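Local atomic coordinates of transaminase (Bacillus megaterium, PDB entry 5G0A), a protein that probably transfers amino groups between amines and carbonyl compounds with S selectivity, as a class-III omega-transaminase that uses pyridoxal-5'-phosphate as cofactor. Residues Q12-D17 / Y31-I36; H375-N380 / Y467-E472. All coordinates share one frame; numbering follows the deposited sequence.

Contact 1: Q12-D17 / Y31-I36; sequences QVKEWD and YQPVPI
D17 and Y31 meet through a single very short hydrogen bond, Y31 OH giving its proton to D17 OD1 at 2.5 Å, and they illustrate how one buried carboxylate can pin an irregular segment against a helix. D17 OD1 sits at the edge of the Y31 ring, in its plane, and the carboxylate and ring are only 18° from coplanar. With CG anti to the backbone N (chi1 -179°), D17 sends its carboxylate out from helix 10-20 toward the ring. A water lies 2.7 Å from D17 OD2 and 3.2 Å from Y31 OH and may link the two. P33 packs beside this hydrogen bond, its CB 3.7 Å from D17 OD1.

One helical turn back the fit is looser. P33 CG lies 4.0 Å from K14 CB, the proline ring crossing the lysine chain at about a right angle, and P35 CG touches K14 CD at 4.1 Å. Here only aliphatic carbons meet; the partly exposed lysine bends at chi3 (67°) and its NZ forms a salt bridge with E11.

A second subunit packs alongside: its A90 lies on D17, and its Y82 OH bonds I36 O. Within the chain, the contact lays the loop leading to strand 38-40 along helix 10-20, where P35 also touches W10.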
# COMPACT_ATOMS: atom_id res chain seq x y z
N GLN B 12 -4.42 -40.31 24.07
CA GLN B 12 -5.30 -39.17 24.31
C GLN B 12 -4.64 -37.87 23.83
O GLN B 12 -5.32 -37.01 23.23
CB GLN B 12 -5.66 -39.04 25.79
CG GLN B 12 -6.79 -38.05 26.06
CD GLN B 12 -7.27 -38.08 27.50
OE1 GLN B 12 -6.47 -37.97 28.44
NE2 GLN B 12 -8.57 -38.21 27.68
N VAL B 13 -3.35 -37.74 24.13
CA VAL B 13 -2.53 -36.59 23.66
C VAL B 13 -2.63 -36.48 22.13
O VAL B 13 -2.90 -35.42 21.59
CB VAL B 13 -1.05 -36.71 24.11
CG1 VAL B 13 -0.14 -35.73 23.35
CG2 VAL B 13 -0.89 -36.55 25.62
N LYS B 14 -2.48 -37.61 21.44
CA LYS B 14 -2.55 -37.61 19.99
C LYS B 14 -3.95 -37.20 19.48
O LYS B 14 -4.08 -36.47 18.50
CB LYS B 14 -2.11 -38.98 19.43
CG LYS B 14 -0.59 -39.17 19.47
CD LYS B 14 -0.13 -40.63 19.37
CE LYS B 14 -0.42 -41.27 18.03
NZ LYS B 14 0.06 -42.69 18.07
N GLU B 15 -4.99 -37.66 20.18
CA GLU B 15 -6.37 -37.34 19.84
C GLU B 15 -6.60 -35.84 20.00
O GLU B 15 -7.16 -35.19 19.10
CB GLU B 15 -7.33 -38.14 20.72
CG GLU B 15 -8.81 -37.79 20.57
CD GLU B 15 -9.68 -38.54 21.56
OE1 GLU B 15 -9.79 -39.78 21.42
OE2 GLU B 15 -10.23 -37.90 22.48
N TRP B 16 -6.14 -35.30 21.12
CA TRP B 16 -6.26 -33.85 21.39
C TRP B 16 -5.49 -33.03 20.36
O TRP B 16 -5.97 -31.96 19.91
CB TRP B 16 -5.73 -33.51 22.79
CG TRP B 16 -6.57 -33.98 23.96
CD1 TRP B 16 -7.89 -34.35 23.94
CD2 TRP B 16 -6.14 -34.08 25.31
NE1 TRP B 16 -8.30 -34.69 25.22
CE2 TRP B 16 -7.24 -34.54 26.08
CE3 TRP B 16 -4.92 -33.85 25.96
CZ2 TRP B 16 -7.16 -34.75 27.46
CZ3 TRP B 16 -4.84 -34.07 27.35
CH2 TRP B 16 -5.96 -34.52 28.08
N ASP B 17 -4.29 -33.50 20.03
CA ASP B 17 -3.43 -32.84 19.05
C ASP B 17 -4.14 -32.81 17.69
O ASP B 17 -4.19 -31.78 17.03
CB ASP B 17 -2.08 -33.55 19.00
CG ASP B 17 -1.10 -32.92 18.03
OD1 ASP B 17 -1.22 -33.19 16.82
OD2 ASP B 17 -0.19 -32.19 18.47
N TYR B 31 -2.41 -35.81 8.03
CA TYR B 31 -1.62 -35.63 9.24
C TYR B 31 -1.58 -36.84 10.16
O TYR B 31 -2.62 -37.39 10.49
CB TYR B 31 -2.19 -34.46 10.05
CG TYR B 31 -1.48 -34.18 11.36
CD1 TYR B 31 -0.17 -33.71 11.38
CD2 TYR B 31 -2.16 -34.30 12.58
CE1 TYR B 31 0.46 -33.39 12.57
CE2 TYR B 31 -1.53 -33.99 13.78
CZ TYR B 31 -0.22 -33.53 13.76
OH TYR B 31 0.41 -33.21 14.95
N GLN B 32 -0.37 -37.19 10.60
CA GLN B 32 -0.18 -38.14 11.69
C GLN B 32 0.71 -37.48 12.73
O GLN B 32 1.83 -37.08 12.41
CB GLN B 32 0.47 -39.42 11.18
CG GLN B 32 -0.34 -40.17 10.13
CD GLN B 32 0.48 -41.20 9.36
OE1 GLN B 32 0.10 -42.37 9.28
NE2 GLN B 32 1.60 -40.77 8.79
N PRO B 33 0.22 -37.35 13.98
CA PRO B 33 1.04 -36.71 15.02
C PRO B 33 2.28 -37.52 15.36
O PRO B 33 2.26 -38.76 15.28
CB PRO B 33 0.10 -36.58 16.23
CG PRO B 33 -1.10 -37.42 15.92
CD PRO B 33 -1.08 -37.83 14.48
N VAL B 34 3.36 -36.83 15.70
CA VAL B 34 4.62 -37.47 16.05
C VAL B 34 4.97 -37.00 17.46
O VAL B 34 5.60 -35.95 17.64
CB VAL B 34 5.75 -37.14 15.03
CG1 VAL B 34 7.08 -37.74 15.46
CG2 VAL B 34 5.39 -37.65 13.63
N PRO B 35 4.56 -37.78 18.48
CA PRO B 35 4.84 -37.35 19.85
C PRO B 35 6.30 -37.48 20.26
O PRO B 35 6.96 -38.49 20.00
CB PRO B 35 3.92 -38.24 20.70
CG PRO B 35 3.76 -39.48 19.89
CD PRO B 35 3.76 -39.03 18.45
N ILE B 36 6.81 -36.42 20.87
CA ILE B 36 8.14 -36.42 21.46
C ILE B 36 8.01 -36.18 22.96
O ILE B 36 7.54 -35.12 23.40
CB ILE B 36 9.05 -35.35 20.81
CG1 ILE B 36 9.15 -35.59 19.30
CG2 ILE B 36 10.42 -35.32 21.50
CD1 ILE B 36 9.74 -36.95 18.90
O HOH W 1 1.69 -31.01 16.87

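Contact 2: H375-N380 / Y467-E472; sequences HKSIGN and YLESGE
A type I beta turn from H375 to I378, closed by the backbone bond from I378 N to H375 O, faces the C-terminal end of helix 451-468, with the CA atoms of S377 and E469 6.6 Å apart. The side chain of E469 does most of the joining, each carboxylate oxygen taking a different partner. H375 ND1 donates to E469 OE2 at 2.6 Å with an N-H...O angle of 152°, approaching from above the carboxylate plane, while ring and carboxylate are turned 40° against each other. E469 OE1 accepts from S377 OG at 3.1 Å, again out of the carboxylate plane, and more weakly from S377 N at 3.4 Å. Placing CG between its own backbone N and carbonyl carbon (chi1 60°), E469 then runs extended to bring its acid to the turn. L468 adds a nonpolar touch, its CD2 3.8 Å from S377 CB.

Replacing E469 by an alanine is likely to leave H375 ND1 and S377 OG without these acceptors and to open a gap between the turn and the helix end.

H375 NE2 is bonded to D462 on helix 451-468, so both ring nitrogens of this buried histidine meet carboxylates. That pairing is likely to favour a protonated imidazole, a positive charge shared between two acids that ties the turn to the end of the helix.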
# COMPACT_ATOMS: atom_id res chain seq x y z
N HIS B 375 28.73 -40.92 -4.61
CA HIS B 375 27.36 -40.64 -5.01
C HIS B 375 27.24 -39.49 -6.00
O HIS B 375 27.37 -38.33 -5.63
CB HIS B 375 26.49 -40.30 -3.79
CG HIS B 375 26.26 -41.45 -2.87
ND1 HIS B 375 25.44 -42.50 -3.20
CD2 HIS B 375 26.74 -41.71 -1.63
CE1 HIS B 375 25.41 -43.36 -2.20
NE2 HIS B 375 26.20 -42.91 -1.24
N LYS B 376 26.93 -39.83 -7.25
CA LYS B 376 26.83 -38.85 -8.33
C LYS B 376 25.57 -37.99 -8.22
O LYS B 376 25.42 -36.99 -8.94
CB LYS B 376 26.95 -39.53 -9.70
CG LYS B 376 28.28 -40.27 -9.87
CD LYS B 376 28.44 -40.93 -11.23
CE LYS B 376 29.77 -41.66 -11.29
NZ LYS B 376 30.13 -42.15 -12.65
N SER B 377 24.66 -38.37 -7.31
CA SER B 377 23.49 -37.56 -6.98
C SER B 377 23.85 -36.31 -6.18
O SER B 377 23.02 -35.40 -6.04
CB SER B 377 22.45 -38.39 -6.21
OG SER B 377 22.96 -38.80 -4.95
N ILE B 378 25.06 -36.28 -5.63
CA ILE B 378 25.59 -35.05 -5.02
C ILE B 378 26.28 -34.23 -6.11
O ILE B 378 27.36 -34.61 -6.58
CB ILE B 378 26.55 -35.33 -3.84
CG1 ILE B 378 25.83 -36.10 -2.72
CG2 ILE B 378 27.13 -34.03 -3.30
CD1 ILE B 378 26.75 -36.73 -1.70
N GLY B 379 25.65 -33.14 -6.52
CA GLY B 379 26.23 -32.22 -7.51
C GLY B 379 27.29 -31.33 -6.90
O GLY B 379 28.36 -31.11 -7.50
N ASN B 380 27.00 -30.82 -5.71
CA ASN B 380 27.91 -29.98 -4.94
C ASN B 380 27.48 -29.93 -3.47
O ASN B 380 26.39 -30.36 -3.13
CB ASN B 380 27.99 -28.56 -5.51
CG ASN B 380 29.18 -27.79 -4.97
OD1 ASN B 380 30.26 -28.35 -4.78
ND2 ASN B 380 29.00 -26.50 -4.72
N TYR B 467 19.51 -45.38 -2.56
CA TYR B 467 18.13 -45.59 -2.99
C TYR B 467 17.68 -44.53 -4.00
O TYR B 467 16.94 -44.84 -4.93
CB TYR B 467 17.20 -45.61 -1.77
CG TYR B 467 15.72 -45.73 -2.10
CD1 TYR B 467 15.12 -46.99 -2.26
CD2 TYR B 467 14.92 -44.60 -2.23
CE1 TYR B 467 13.77 -47.10 -2.56
CE2 TYR B 467 13.57 -44.70 -2.52
CZ TYR B 467 13.00 -45.95 -2.69
OH TYR B 467 11.65 -46.04 -2.98
N LEU B 468 18.12 -43.29 -3.80
CA LEU B 468 17.79 -42.21 -4.73
C LEU B 468 18.30 -42.48 -6.15
O LEU B 468 17.58 -42.24 -7.12
CB LEU B 468 18.32 -40.87 -4.23
CG LEU B 468 17.84 -39.64 -5.02
CD1 LEU B 468 16.46 -39.19 -4.55
CD2 LEU B 468 18.84 -38.51 -4.89
N GLU B 469 19.53 -42.98 -6.26
CA GLU B 469 20.16 -43.21 -7.57
C GLU B 469 19.97 -44.65 -8.08
O GLU B 469 20.52 -45.03 -9.12
CB GLU B 469 21.64 -42.79 -7.56
CG GLU B 469 22.52 -43.51 -6.56
CD GLU B 469 23.74 -42.70 -6.16
OE1 GLU B 469 23.75 -41.47 -6.39
OE2 GLU B 469 24.69 -43.29 -5.61
N SER B 470 19.19 -45.42 -7.33
CA SER B 470 18.70 -46.71 -7.79
C SER B 470 17.24 -46.50 -8.19
O SER B 470 16.35 -46.47 -7.33
CB SER B 470 18.83 -47.76 -6.69
OG SER B 470 20.18 -47.90 -6.28
N GLY B 471 17.02 -46.34 -9.49
CA GLY B 471 15.71 -45.96 -10.05
C GLY B 471 14.54 -46.82 -9.61
O GLY B 471 14.10 -47.70 -10.36
N GLU B 472 14.03 -46.55 -8.41
CA GLU B 472 12.91 -47.30 -7.84
C GLU B 472 11.81 -46.38 -7.31
O GLU B 472 10.66 -46.80 -7.19
CB GLU B 472 13.40 -48.22 -6.72
CG GLU B 472 14.12 -49.48 -7.19
CD GLU B 472 14.53 -50.40 -6.05
OE1 GLU B 472 13.74 -50.55 -5.09
OE2 GLU B 472 15.63 -50.97 -6.12

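Followed from the N terminus, the two contacts show one principle at two scales: a side-chain carboxylate on a helix, or at its end, meets a non-helical segment of the same chain. Contact 1 comes first and closes a short loop, 13 residues lying between its segments, so that helix 10-20 is tied to the approach to strand 38-40. Contact 2 spans far more, with 86 residues between 375-380 and 467-472; it joins the turn leading into strand 378-384 to the end of helix 451-468. The two loops neither nest nor cross but follow in series. Their centres lie about 34 Å apart, and contact 1 borders a second subunit whereas contact 2 stays within its own chain.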